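Local coordinates for Ycf48-like protein (Thermosynechococcus elongatus, PDB 5OJ5) that probably assists early photosystem II assembly and the replacement of photodamaged D1, as a seven-bladed beta-propeller that binds the C-terminal extension of D1, at residues 107-112 and 123-128; 69-73 and 104-108; 152-156 and 167-171; 113-119 and 143-149; 61-66 and 321-327. All coordinates share one frame; numbering follows the deposited sequence. Where two conformers were deposited one is given.

Contact 1: 107-112 and 123-128; sequences FQGNEG and HTTDGG
T124 and G127 belong to an Asp box, the S/T-x-D-x-G-x-x-W turn of BNR-type propellers; G127 engages the turn between strands 101-108 and 111-117, while T124 pairs with G112 and packs on F107. In register, G112 N donates to T124 O (2.9 Å) and T124 N returns a bond to G112 O, an antiparallel hydrogen-bonded pair at the end of the hairpin 111-117/120-124. Past it the segment 123-128 curls round, and G127 N reaches N110 O at 2.9 Å. The amide of N110 lies against the same glycine, its OD1 3.3 Å from G127 CA.

Between the two strands, E111 and H123 form a His-carboxylate bond. The extended E111 chain brings OE2 to H123 NE2 (2.8 Å), which donates along a nearly straight path (165°) to the anti lone pair. The oxygen lies in the imidazole plane, yet the carboxylate itself is twisted 54° from the ring. E111 OE1, meanwhile, takes the backbone N of G153, so each oxygen has its own partner.

On the buried side F107 meets T124 at about a right angle, ring atom CE1 3.5 Å from methyl CG2. G112 CA lies above one face of this ring, toward its rim. With OG1 anti to the backbone N (chi1 -178°), T124 turns its hydroxyl into the loop, where OG1 accepts from D126 N (3.2 Å) and G128 N (2.9 Å) and is also bonded to S130 O. D126 in turn bonds S130 through OD2. This ST turn, with the aspartate tied to the serine four residues on, is typical of the Asp box.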
# COMPACT_ATOMS: atom_id res chain seq x y z
N PHE A 107 3.41 -4.05 11.76
CA PHE A 107 4.22 -4.36 12.94
C PHE A 107 5.08 -3.16 13.31
O PHE A 107 5.54 -2.39 12.46
CB PHE A 107 5.17 -5.53 12.66
CG PHE A 107 4.49 -6.87 12.79
CD1 PHE A 107 4.58 -7.59 13.99
CD2 PHE A 107 3.72 -7.41 11.75
CE1 PHE A 107 3.95 -8.80 14.16
CE2 PHE A 107 3.06 -8.66 11.93
CZ PHE A 107 3.18 -9.33 13.14
N GLN A 108 5.31 -3.04 14.61
CA GLN A 108 6.39 -2.19 15.15
C GLN A 108 7.11 -3.11 16.13
O GLN A 108 6.60 -3.42 17.21
CB GLN A 108 5.83 -0.94 15.82
CG GLN A 108 6.91 -0.06 16.43
CD GLN A 108 7.99 0.27 15.43
OE1 GLN A 108 9.19 0.03 15.69
NE2 GLN A 108 7.62 0.84 14.33
N GLY A 109 8.25 -3.61 15.71
CA GLY A 109 8.88 -4.70 16.47
C GLY A 109 7.95 -5.90 16.54
O GLY A 109 7.26 -6.23 15.57
N ASN A 110 7.88 -6.55 17.70
CA ASN A 110 7.07 -7.76 17.85
C ASN A 110 5.58 -7.47 18.00
O ASN A 110 4.80 -8.44 18.05
CB ASN A 110 7.56 -8.62 19.02
CG ASN A 110 8.46 -9.80 18.56
OD1 ASN A 110 8.73 -10.02 17.40
ND2 ASN A 110 8.89 -10.58 19.52
N GLU A 111 5.16 -6.20 18.09
CA GLU A 111 3.75 -5.88 18.19
C GLU A 111 3.17 -5.72 16.79
O GLU A 111 3.65 -4.89 16.01
CB GLU A 111 3.50 -4.63 19.00
CG GLU A 111 2.03 -4.48 19.23
CD GLU A 111 1.68 -3.43 20.27
OE1 GLU A 111 2.43 -2.42 20.46
OE2 GLU A 111 0.62 -3.61 20.98
N GLY A 112 2.13 -6.50 16.47
CA GLY A 112 1.53 -6.47 15.17
C GLY A 112 0.02 -6.45 15.23
O GLY A 112 -0.60 -6.90 16.18
N HIS A 123 -4.36 -9.07 16.81
CA HIS A 123 -3.25 -8.44 17.48
C HIS A 123 -2.30 -9.50 18.00
O HIS A 123 -2.71 -10.57 18.48
CB HIS A 123 -3.81 -7.58 18.63
CG HIS A 123 -2.79 -6.87 19.46
ND1 HIS A 123 -2.65 -7.10 20.81
CD2 HIS A 123 -1.92 -5.89 19.16
CE1 HIS A 123 -1.72 -6.30 21.30
NE2 HIS A 123 -1.24 -5.56 20.32
N THR A 124 -1.02 -9.17 17.99
CA THR A 124 0.04 -10.01 18.55
C THR A 124 1.04 -9.12 19.27
O THR A 124 1.31 -7.99 18.85
CB THR A 124 0.76 -10.83 17.42
OG1 THR A 124 1.74 -11.67 18.01
CG2 THR A 124 1.46 -9.96 16.40
N THR A 125 1.65 -9.67 20.30
CA THR A 125 2.78 -9.03 20.96
C THR A 125 4.04 -9.86 20.88
O THR A 125 5.05 -9.46 21.46
CB THR A 125 2.47 -8.69 22.41
OG1 THR A 125 2.15 -9.91 23.08
CG2 THR A 125 1.33 -7.73 22.51
N ASP A 126 4.03 -10.98 20.17
CA ASP A 126 5.19 -11.86 20.13
C ASP A 126 5.61 -12.17 18.71
O ASP A 126 6.15 -13.25 18.43
CB ASP A 126 4.95 -13.15 20.95
CG ASP A 126 3.79 -13.98 20.43
OD1 ASP A 126 3.27 -13.68 19.34
OD2 ASP A 126 3.44 -14.98 21.11
N GLY A 127 5.43 -11.21 17.80
CA GLY A 127 5.89 -11.43 16.45
C GLY A 127 5.00 -12.36 15.66
O GLY A 127 5.46 -12.96 14.68
N GLY A 128 3.73 -12.49 16.06
CA GLY A 128 2.82 -13.34 15.35
C GLY A 128 2.89 -14.81 15.71
O GLY A 128 2.26 -15.63 15.05

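Contact 2: 69-73 and 104-108; sequences GWLVG and SVSFQ
W70 and F107 supply the aromatic part of this contact, in which strand 69-73 of one propeller blade faces strand 104-108 of the next. The planes are only 16° apart, but the rings are slid so far that they barely overlap, and the pyrrole and phenyl centroids stand 4.9 Å apart. Contact runs through few atoms: W70 CD1 lies 3.5 Å from F107 CE2, and W70 NE1 comes within 3.9 Å of F107 CZ. W70 NE1 spends its hydrogen on G127 O, which helps to hold the indole in this rotation.

The aliphatic part is a valine pair. V72 straddles V105 with both methyls, CG1 at 3.9 Å from V105 CB and CG2 at 3.9 Å from V105 CG1. That last methyl is tucked between its own backbone N and carbonyl carbon (chi1 57°), and it also meets W70 O at 4.0 Å.

No hydrogen bond joins the two segments, whose axes run 6.9 Å apart and nearly antiparallel. V72 pairs with L59 and D60, while V105 N and F107 N are taken by the side chains of D60 and S62. Between these two segments adhesion is apolar and every touching residue is buried; the polar ties between the blades come from D60, S62 and G127 beside them.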
# COMPACT_ATOMS: atom_id res chain seq x y z
N GLY A 69 8.79 -11.44 8.78
CA GLY A 69 7.68 -10.62 8.37
C GLY A 69 6.45 -11.44 8.05
O GLY A 69 6.46 -12.67 8.07
N TRP A 70 5.38 -10.72 7.74
CA TRP A 70 4.05 -11.27 7.52
C TRP A 70 3.39 -10.61 6.33
O TRP A 70 3.57 -9.40 6.10
CB TRP A 70 3.16 -11.06 8.77
CG TRP A 70 3.59 -11.88 9.96
CD1 TRP A 70 4.56 -11.58 10.85
CD2 TRP A 70 3.07 -13.15 10.32
NE1 TRP A 70 4.69 -12.62 11.76
CE2 TRP A 70 3.76 -13.57 11.47
CE3 TRP A 70 2.06 -13.96 9.80
CZ2 TRP A 70 3.48 -14.79 12.12
CZ3 TRP A 70 1.77 -15.16 10.50
CH2 TRP A 70 2.47 -15.53 11.63
N LEU A 71 2.58 -11.37 5.62
CA LEU A 71 1.73 -10.82 4.57
C LEU A 71 0.30 -11.33 4.78
O LEU A 71 0.07 -12.36 5.43
CB LEU A 71 2.26 -11.12 3.17
CG LEU A 71 2.39 -12.58 2.71
CD1 LEU A 71 1.02 -13.19 2.34
CD2 LEU A 71 3.35 -12.68 1.53
N VAL A 72 -0.65 -10.56 4.25
CA VAL A 72 -2.06 -10.84 4.44
C VAL A 72 -2.81 -10.58 3.14
O VAL A 72 -2.38 -9.78 2.30
CB VAL A 72 -2.70 -10.01 5.58
CG1 VAL A 72 -2.00 -10.27 6.89
CG2 VAL A 72 -2.70 -8.51 5.26
N GLY A 73 -3.99 -11.20 3.01
CA GLY A 73 -4.83 -10.90 1.86
C GLY A 73 -6.20 -11.48 1.96
O GLY A 73 -6.77 -11.69 3.05
N SER A 104 -4.89 -4.99 5.76
CA SER A 104 -3.78 -4.21 6.29
C SER A 104 -3.13 -5.01 7.39
O SER A 104 -3.82 -5.60 8.23
CB SER A 104 -4.31 -2.89 6.81
OG SER A 104 -3.35 -2.07 7.43
N VAL A 105 -1.79 -5.02 7.40
CA VAL A 105 -1.00 -5.59 8.49
C VAL A 105 0.10 -4.61 8.82
O VAL A 105 0.69 -3.99 7.92
CB VAL A 105 -0.43 -6.98 8.13
CG1 VAL A 105 0.45 -6.96 6.85
CG2 VAL A 105 0.34 -7.61 9.30
N SER A 106 0.39 -4.44 10.12
CA SER A 106 1.43 -3.50 10.51
C SER A 106 2.09 -3.97 11.78
O SER A 106 1.40 -4.20 12.79
CB SER A 106 0.81 -2.13 10.73
OG SER A 106 1.76 -1.17 11.14
N PHE A 107 3.41 -4.05 11.76
CA PHE A 107 4.22 -4.36 12.94
C PHE A 107 5.08 -3.16 13.31
O PHE A 107 5.54 -2.39 12.46
CB PHE A 107 5.17 -5.53 12.66
CG PHE A 107 4.49 -6.87 12.79
CD1 PHE A 107 4.58 -7.59 13.99
CD2 PHE A 107 3.72 -7.41 11.75
CE1 PHE A 107 3.95 -8.80 14.16
CE2 PHE A 107 3.06 -8.66 11.93
CZ PHE A 107 3.18 -9.33 13.14
N GLN A 108 5.31 -3.04 14.61
CA GLN A 108 6.39 -2.19 15.15
C GLN A 108 7.11 -3.11 16.13
O GLN A 108 6.60 -3.42 17.21
CB GLN A 108 5.83 -0.94 15.82
CG GLN A 108 6.91 -0.06 16.43
CD GLN A 108 7.99 0.27 15.43
OE1 GLN A 108 9.19 0.03 15.69
NE2 GLN A 108 7.62 0.84 14.33

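Contact 3: 152-156 and 167-171; sequences NGSAE and TKDSG
G153 and S170 meet where a second Asp box, T167 to W174, folds back on the turn between strands 144-151 and 154-159. The loop is held by one carbonyl: G153 O accepts from S170 N at 2.8 Å. One step inward the chains pair as an antiparallel hydrogen-bonded bridge, A155 N giving to T167 O (3.0 Å) and T167 N giving to A155 O (2.9 Å). The second of these is the straighter at hydrogen (163°).

On the face shared by A155 and T167 the methyls CB and CG2 stand 4.0 Å apart, and both residues rest on W113 of strand 111-117, in the preceding blade. The T167 hydroxyl, its other branch, lies anti to its own N (chi1 -172°) and enters the loop. There OG1 receives G171 N at 3.0 Å and, at longer range, D169 N, the bond that makes this an ST turn; N173 O is a further partner. D169 OD2 holds N173 ND2, tying the aspartate to the residue before W174.

Toward the solvent S154 OG lies beside K168 CA, while the aliphatic chain of K168 runs outward. S170 OG sits 3.5 Å from G153 CA. A water bridges three oxygens, donating to N152 O and K168 O and accepting from S154 OG, with each of the three 2.7 Å from it.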
# COMPACT_ATOMS: atom_id res chain seq x y z
N ASN A 152 4.46 -0.15 21.45
CA ASN A 152 4.21 0.03 22.87
C ASN A 152 2.75 0.23 23.18
O ASN A 152 2.43 1.07 24.03
CB ASN A 152 5.07 1.16 23.42
CG ASN A 152 6.55 0.85 23.32
OD1 ASN A 152 7.05 -0.02 24.02
ND2 ASN A 152 7.26 1.55 22.44
N GLY A 153 1.87 -0.53 22.51
CA GLY A 153 0.46 -0.50 22.81
C GLY A 153 -0.35 0.50 22.03
O GLY A 153 -1.58 0.55 22.19
N SER A 154 0.27 1.30 21.17
CA SER A 154 -0.45 2.33 20.43
C SER A 154 -0.60 1.94 18.96
O SER A 154 0.29 1.31 18.36
CB SER A 154 0.30 3.65 20.53
OG SER A 154 0.17 4.27 21.82
N ALA A 155 -1.72 2.35 18.38
CA ALA A 155 -1.97 2.10 16.96
C ALA A 155 -3.02 3.09 16.48
O ALA A 155 -3.81 3.61 17.28
CB ALA A 155 -2.43 0.68 16.70
N GLU A 156 -3.05 3.32 15.18
CA GLU A 156 -4.10 4.10 14.55
C GLU A 156 -4.78 3.29 13.48
O GLU A 156 -4.16 2.50 12.79
CB GLU A 156 -3.60 5.35 14.01
CG GLU A 156 -2.50 5.37 13.17
CD GLU A 156 -1.92 6.79 13.09
OE1 GLU A 156 -1.57 7.20 11.98
OE2 GLU A 156 -1.84 7.55 14.10
N THR A 167 -5.70 4.02 19.47
CA THR A 167 -5.61 3.36 20.77
C THR A 167 -4.23 3.62 21.34
O THR A 167 -3.23 3.70 20.61
CB THR A 167 -5.87 1.83 20.68
OG1 THR A 167 -5.96 1.27 21.99
CG2 THR A 167 -4.78 1.09 19.92
N LYS A 168 -4.19 3.67 22.67
CA LYS A 168 -2.93 3.73 23.42
C LYS A 168 -2.84 2.57 24.38
O LYS A 168 -1.87 2.50 25.15
CB LYS A 168 -2.83 5.05 24.16
CG LYS A 168 -2.80 6.24 23.25
CD LYS A 168 -2.82 7.55 24.07
CE LYS A 168 -2.82 8.78 23.22
NZ LYS A 168 -2.91 10.00 24.09
N ASP A 169 -3.84 1.68 24.42
CA ASP A 169 -3.87 0.62 25.43
C ASP A 169 -4.13 -0.73 24.76
O ASP A 169 -4.93 -1.55 25.23
CB ASP A 169 -4.86 0.91 26.56
CG ASP A 169 -6.32 1.05 26.12
OD1 ASP A 169 -6.63 1.01 24.92
OD2 ASP A 169 -7.16 1.22 27.03
N SER A 170 -3.44 -0.96 23.66
CA SER A 170 -3.43 -2.27 23.01
C SER A 170 -4.81 -2.67 22.51
O SER A 170 -5.13 -3.84 22.42
CB SER A 170 -2.79 -3.36 23.88
OG SER A 170 -1.47 -3.03 24.18
N GLY A 171 -5.62 -1.69 22.13
CA GLY A 171 -6.89 -1.92 21.49
C GLY A 171 -8.06 -2.08 22.44
O GLY A 171 -9.17 -2.33 21.96
O HOH W 1 0.64 3.04 24.19

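Contact 4: 113-119 and 143-149; sequences WIVGEPP and SPRLIKA
I147 pushes from strand 144-149 into the groove between W113 and V115 of strand 113-117, a strand of the preceding propeller blade, so this is packing between blades. Its CB rests 3.9 Å from V115 CG1. From there the side chain forks: CG2 lies alongside W113 O, whereas CG1, placed anti to the backbone N (chi1 -170°), heads for W113 CB at 3.7 Å. The terminal CD1 is wedged at the base of the indole, meeting W113 CB and, 3.8 Å away, CE3, while it also touches V115 CG1. I147 and W113 cross at about a right angle.

On the five-membered ring A149 CB comes to 3.6 Å from W113 CD1. Packing is tight further along, where V115 CB and P144 CB approach to 3.4 Å. P144 CD then borders G116 O (3.4 Å) and P119. A water lies among E117 OE2, P144 O and S143 OG, with more acceptors in reach than it has protons; N103 ND2 bonds to both E117 OE2 and P144 O.

No direct hydrogen bond links the two segments. Strand 101-108 supplies that grip instead, S104 OG bonding I147 N and S106 OG bonding A149 N. M121 of strand 120-124 touches V115 and I147, and strand 154-159 brings A155 against W113 and M157 against P144.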
# COMPACT_ATOMS: atom_id res chain seq x y z
N TRP A 113 -0.54 -5.95 14.13
CA TRP A 113 -1.98 -5.76 14.01
C TRP A 113 -2.40 -6.13 12.59
O TRP A 113 -1.68 -5.83 11.63
CB TRP A 113 -2.35 -4.29 14.22
CG TRP A 113 -1.85 -3.66 15.48
CD1 TRP A 113 -0.58 -3.24 15.73
CD2 TRP A 113 -2.60 -3.38 16.65
NE1 TRP A 113 -0.50 -2.69 17.00
CE2 TRP A 113 -1.73 -2.76 17.58
CE3 TRP A 113 -3.95 -3.56 16.99
CZ2 TRP A 113 -2.17 -2.33 18.84
CZ3 TRP A 113 -4.38 -3.14 18.26
CH2 TRP A 113 -3.49 -2.53 19.14
N ILE A 114 -3.57 -6.75 12.47
CA ILE A 114 -4.20 -7.00 11.17
C ILE A 114 -5.63 -6.50 11.27
O ILE A 114 -6.30 -6.75 12.28
CB ILE A 114 -4.22 -8.51 10.85
CG1 ILE A 114 -2.79 -9.05 10.70
CG2 ILE A 114 -5.02 -8.78 9.57
CD1 ILE A 114 -2.72 -10.58 10.72
N VAL A 115 -6.12 -5.84 10.21
CA VAL A 115 -7.54 -5.52 10.15
C VAL A 115 -8.11 -5.93 8.81
O VAL A 115 -7.40 -6.03 7.79
CB VAL A 115 -7.85 -4.04 10.44
CG1 VAL A 115 -7.43 -3.68 11.84
CG2 VAL A 115 -7.19 -3.10 9.41
N GLY A 116 -9.42 -6.12 8.79
CA GLY A 116 -10.08 -6.51 7.58
C GLY A 116 -11.57 -6.31 7.62
O GLY A 116 -12.14 -5.76 8.57
N GLU A 117 -12.19 -6.78 6.54
CA GLU A 117 -13.63 -6.65 6.31
C GLU A 117 -14.21 -8.01 5.93
O GLU A 117 -13.56 -8.75 5.18
CB GLU A 117 -13.92 -5.64 5.21
CG GLU A 117 -13.33 -5.95 3.90
CD GLU A 117 -13.57 -4.83 2.93
OE1 GLU A 117 -14.51 -4.96 2.12
OE2 GLU A 117 -12.79 -3.83 2.98
N PRO A 118 -15.40 -8.39 6.43
CA PRO A 118 -16.18 -7.67 7.42
C PRO A 118 -15.37 -7.49 8.70
O PRO A 118 -14.34 -8.16 8.90
CB PRO A 118 -17.41 -8.58 7.62
CG PRO A 118 -16.93 -9.90 7.29
CD PRO A 118 -15.97 -9.72 6.14
N PRO A 119 -15.80 -6.57 9.57
CA PRO A 119 -14.90 -6.05 10.60
C PRO A 119 -14.20 -7.12 11.39
O PRO A 119 -14.84 -7.98 12.03
CB PRO A 119 -15.82 -5.17 11.45
CG PRO A 119 -16.84 -4.68 10.44
CD PRO A 119 -17.09 -5.85 9.53
N SER A 143 -15.95 -0.44 7.73
CA SER A 143 -15.06 -1.50 8.15
C SER A 143 -13.63 -1.01 8.14
O SER A 143 -13.27 -0.08 7.42
CB SER A 143 -15.17 -2.67 7.17
OG SER A 143 -15.18 -2.16 5.85
N PRO A 144 -12.76 -1.66 8.90
CA PRO A 144 -11.35 -1.26 8.90
C PRO A 144 -10.70 -1.37 7.53
O PRO A 144 -10.87 -2.37 6.83
CB PRO A 144 -10.70 -2.28 9.84
CG PRO A 144 -11.80 -2.73 10.68
CD PRO A 144 -13.01 -2.78 9.84
N ARG A 145 -9.95 -0.35 7.18
CA ARG A 145 -9.20 -0.30 5.94
C ARG A 145 -7.69 -0.34 6.17
O ARG A 145 -6.97 -0.90 5.36
CB ARG A 145 -9.60 0.98 5.15
CG ARG A 145 -8.80 1.22 3.89
CD ARG A 145 -9.03 0.20 2.87
NE ARG A 145 -8.46 0.63 1.62
CZ ARG A 145 -9.06 1.45 0.75
NH1 ARG A 145 -10.28 1.82 0.96
NH2 ARG A 145 -8.48 1.83 -0.37
N LEU A 146 -7.21 0.34 7.22
CA LEU A 146 -5.78 0.49 7.43
C LEU A 146 -5.54 0.47 8.93
O LEU A 146 -6.30 1.09 9.68
CB LEU A 146 -5.30 1.83 6.82
CG LEU A 146 -3.82 2.15 7.00
CD1 LEU A 146 -3.38 3.03 5.85
CD2 LEU A 146 -3.52 2.91 8.28
N ILE A 147 -4.47 -0.19 9.35
CA ILE A 147 -3.97 -0.07 10.72
C ILE A 147 -2.50 0.23 10.65
O ILE A 147 -1.79 -0.27 9.77
CB ILE A 147 -4.28 -1.35 11.53
CG1 ILE A 147 -3.99 -1.14 13.02
CG2 ILE A 147 -3.59 -2.58 10.99
CD1 ILE A 147 -4.90 -1.58 13.94
N LYS A 148 -2.05 1.09 11.55
CA LYS A 148 -0.64 1.45 11.66
C LYS A 148 -0.20 1.22 13.10
O LYS A 148 -0.72 1.87 14.02
CB LYS A 148 -0.41 2.89 11.22
CG LYS A 148 1.04 3.31 11.42
CD LYS A 148 1.97 2.61 10.44
CE LYS A 148 3.38 3.05 10.49
NZ LYS A 148 4.21 2.25 9.51
N ALA A 149 0.78 0.34 13.28
CA ALA A 149 1.35 0.07 14.59
C ALA A 149 2.28 1.21 14.96
O ALA A 149 3.17 1.57 14.18
CB ALA A 149 2.18 -1.20 14.54
O HOH W 2 -12.58 -1.81 4.48

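Contact 5: 61-66 and 321-327; sequences MSFIDR and FSPDQGF
F63 stands at the centre of an aromatic cluster with F321 and F327. It points its edge at the F321 face, with CD2 3.6 Å above the plane and over the ring centre, and the planes are 66° apart. Toward F327 the geometry changes: the rings are near parallel but slid apart, touching through CE2 of F63 and CE2 of F327 at 3.8 Å. Over one F63 face hangs the amide of Q325, whose NE2 is 3.6 Å from F63 CE1 and donates to R66 O (2.9 Å) as well as to G84 O. In one of its two conformers, M61 runs extended from its backbone N (chi1 -180°) to carry SD over the F327 face, 3.4 Å from CD2, a Met-aromatic contact; the bend at chi3 folds methyl CE over the same ring.

These residues join strand 58-63 to the sheet that holds strands 317-320, 325-329 and 334-338 together with the N-terminal strand 47-51. A blade built from both chain ends is the velcro closure of a beta-propeller, and here it packs on the blade that follows.

Nearer the surface R66 stretches out to D324, for which one of two conformers is described. The guanidinium grips end-on, NH2 to OD2 at 2.7 Å and NH1 to OD1 at 3.0 Å; OD2 is met from above the carboxylate plane (35° out of it). The turn from S322 to Q325 positions this acid: S322 OG accepts from D324 N in an ST turn. A water donates to D65 O and Q325 OE1.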
# COMPACT_ATOMS: atom_id res chain seq x y z
N MET A 61 1.76 -6.23 3.53
CA MET A 61 2.93 -6.91 4.07
C MET A 61 3.59 -5.98 5.08
O MET A 61 3.66 -4.78 4.85
CB MET A 61 3.86 -7.29 2.91
CG MET A 61 5.14 -8.01 3.30
SD MET A 61 6.31 -8.26 1.95
CE MET A 61 5.37 -9.28 0.84
N SER A 62 4.14 -6.56 6.14
CA SER A 62 4.89 -5.78 7.14
C SER A 62 5.94 -6.65 7.80
O SER A 62 5.70 -7.86 8.01
CB SER A 62 3.93 -5.18 8.17
OG SER A 62 4.59 -4.30 9.07
N PHE A 63 7.08 -6.07 8.12
CA PHE A 63 8.18 -6.78 8.73
C PHE A 63 8.40 -6.38 10.19
O PHE A 63 8.32 -5.20 10.57
CB PHE A 63 9.47 -6.57 7.93
CG PHE A 63 9.58 -7.51 6.75
CD1 PHE A 63 10.32 -8.69 6.83
CD2 PHE A 63 8.91 -7.25 5.59
CE1 PHE A 63 10.37 -9.58 5.78
CE2 PHE A 63 8.96 -8.17 4.52
CZ PHE A 63 9.68 -9.33 4.63
N ILE A 64 8.72 -7.38 11.00
CA ILE A 64 9.21 -7.17 12.36
C ILE A 64 10.63 -6.65 12.33
O ILE A 64 10.99 -5.72 13.06
CB ILE A 64 9.14 -8.51 13.11
CG1 ILE A 64 7.68 -8.90 13.31
CG2 ILE A 64 9.89 -8.42 14.45
CD1 ILE A 64 7.31 -10.30 13.34
N ASP A 65 11.46 -7.29 11.53
CA ASP A 65 12.87 -6.95 11.40
C ASP A 65 13.26 -7.30 9.97
O ASP A 65 12.40 -7.51 9.11
CB ASP A 65 13.70 -7.61 12.50
CG ASP A 65 13.62 -9.12 12.46
OD1 ASP A 65 13.48 -9.71 11.39
OD2 ASP A 65 13.80 -9.75 13.50
N ARG A 66 14.55 -7.31 9.67
CA ARG A 66 14.95 -7.52 8.29
C ARG A 66 14.53 -8.91 7.76
O ARG A 66 14.32 -9.08 6.56
CB ARG A 66 16.48 -7.40 8.22
CG ARG A 66 17.13 -7.92 6.94
CD ARG A 66 18.47 -7.28 6.71
NE ARG A 66 18.95 -7.39 5.33
CZ ARG A 66 18.75 -6.48 4.37
NH1 ARG A 66 18.04 -5.37 4.59
NH2 ARG A 66 19.27 -6.69 3.17
N PHE A 321 10.85 -1.72 2.16
CA PHE A 321 11.16 -1.72 3.58
C PHE A 321 12.51 -1.07 3.89
O PHE A 321 12.69 -0.54 4.99
CB PHE A 321 11.08 -3.16 4.12
CG PHE A 321 9.70 -3.69 4.03
CD1 PHE A 321 8.77 -3.33 5.01
CD2 PHE A 321 9.28 -4.45 2.96
CE1 PHE A 321 7.45 -3.72 4.91
CE2 PHE A 321 7.92 -4.85 2.86
CZ PHE A 321 7.03 -4.48 3.84
N SER A 322 13.38 -1.06 2.92
CA SER A 322 14.64 -0.35 2.99
C SER A 322 15.15 -0.27 1.56
O SER A 322 14.55 -0.87 0.67
CB SER A 322 15.62 -1.15 3.83
OG SER A 322 16.12 -2.26 3.11
N PRO A 323 16.28 0.39 1.30
CA PRO A 323 16.79 0.42 -0.08
C PRO A 323 17.19 -0.93 -0.64
O PRO A 323 17.38 -1.01 -1.85
CB PRO A 323 17.96 1.39 -0.01
CG PRO A 323 17.55 2.36 1.06
CD PRO A 323 16.91 1.45 2.11
N ASP A 324 17.35 -1.98 0.15
CA ASP A 324 17.62 -3.26 -0.50
C ASP A 324 16.60 -4.33 -0.12
O ASP A 324 16.89 -5.53 -0.23
CB ASP A 324 19.05 -3.76 -0.28
CG ASP A 324 19.25 -4.29 1.10
OD1 ASP A 324 18.46 -3.91 1.99
OD2 ASP A 324 20.21 -5.04 1.32
N GLN A 325 15.40 -3.94 0.29
CA GLN A 325 14.36 -4.94 0.55
C GLN A 325 13.03 -4.36 0.12
O GLN A 325 12.62 -3.30 0.62
CB GLN A 325 14.31 -5.30 2.02
CG GLN A 325 13.34 -6.42 2.32
CD GLN A 325 13.33 -6.81 3.78
OE1 GLN A 325 13.49 -5.96 4.64
NE2 GLN A 325 13.13 -8.08 4.06
N GLY A 326 12.36 -5.04 -0.79
CA GLY A 326 11.11 -4.54 -1.32
C GLY A 326 10.36 -5.61 -2.07
O GLY A 326 10.94 -6.61 -2.51
N PHE A 327 9.06 -5.38 -2.22
CA PHE A 327 8.16 -6.34 -2.80
C PHE A 327 7.12 -5.62 -3.62
O PHE A 327 6.70 -4.50 -3.32
CB PHE A 327 7.46 -7.17 -1.71
CG PHE A 327 8.40 -7.99 -0.95
CD1 PHE A 327 8.70 -9.27 -1.32
CD2 PHE A 327 9.05 -7.42 0.16
CE1 PHE A 327 9.65 -9.98 -0.57
CE2 PHE A 327 9.97 -8.10 0.88
CZ PHE A 327 10.26 -9.34 0.52
O HOH W 3 12.40 -5.30 7.08

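In the fold
Contacts 2, 4 and 5 join neighbouring blades, whereas contacts 1 and 3 each close an Asp-box loop on its own blade, farther from the propeller centre. Contact 2 is wholly buried and apolar, and contact 4 nearly as apolar but with a water at one end; contact 5 adds a salt bridge at its exposed edge. Contacts 1 and 3 rest on backbone pairing and hydroxyl-centred turns. Strand 101-108 serves contacts 1 and 2, and strand 111-117 contacts 1 and 4. Polar links include E111 to G153 between contacts 1 and 3, W70 to G127 between 2 and 1, and S62 to F107 from 5 to both; packing of W113 on A155 joins contacts 3 and 4.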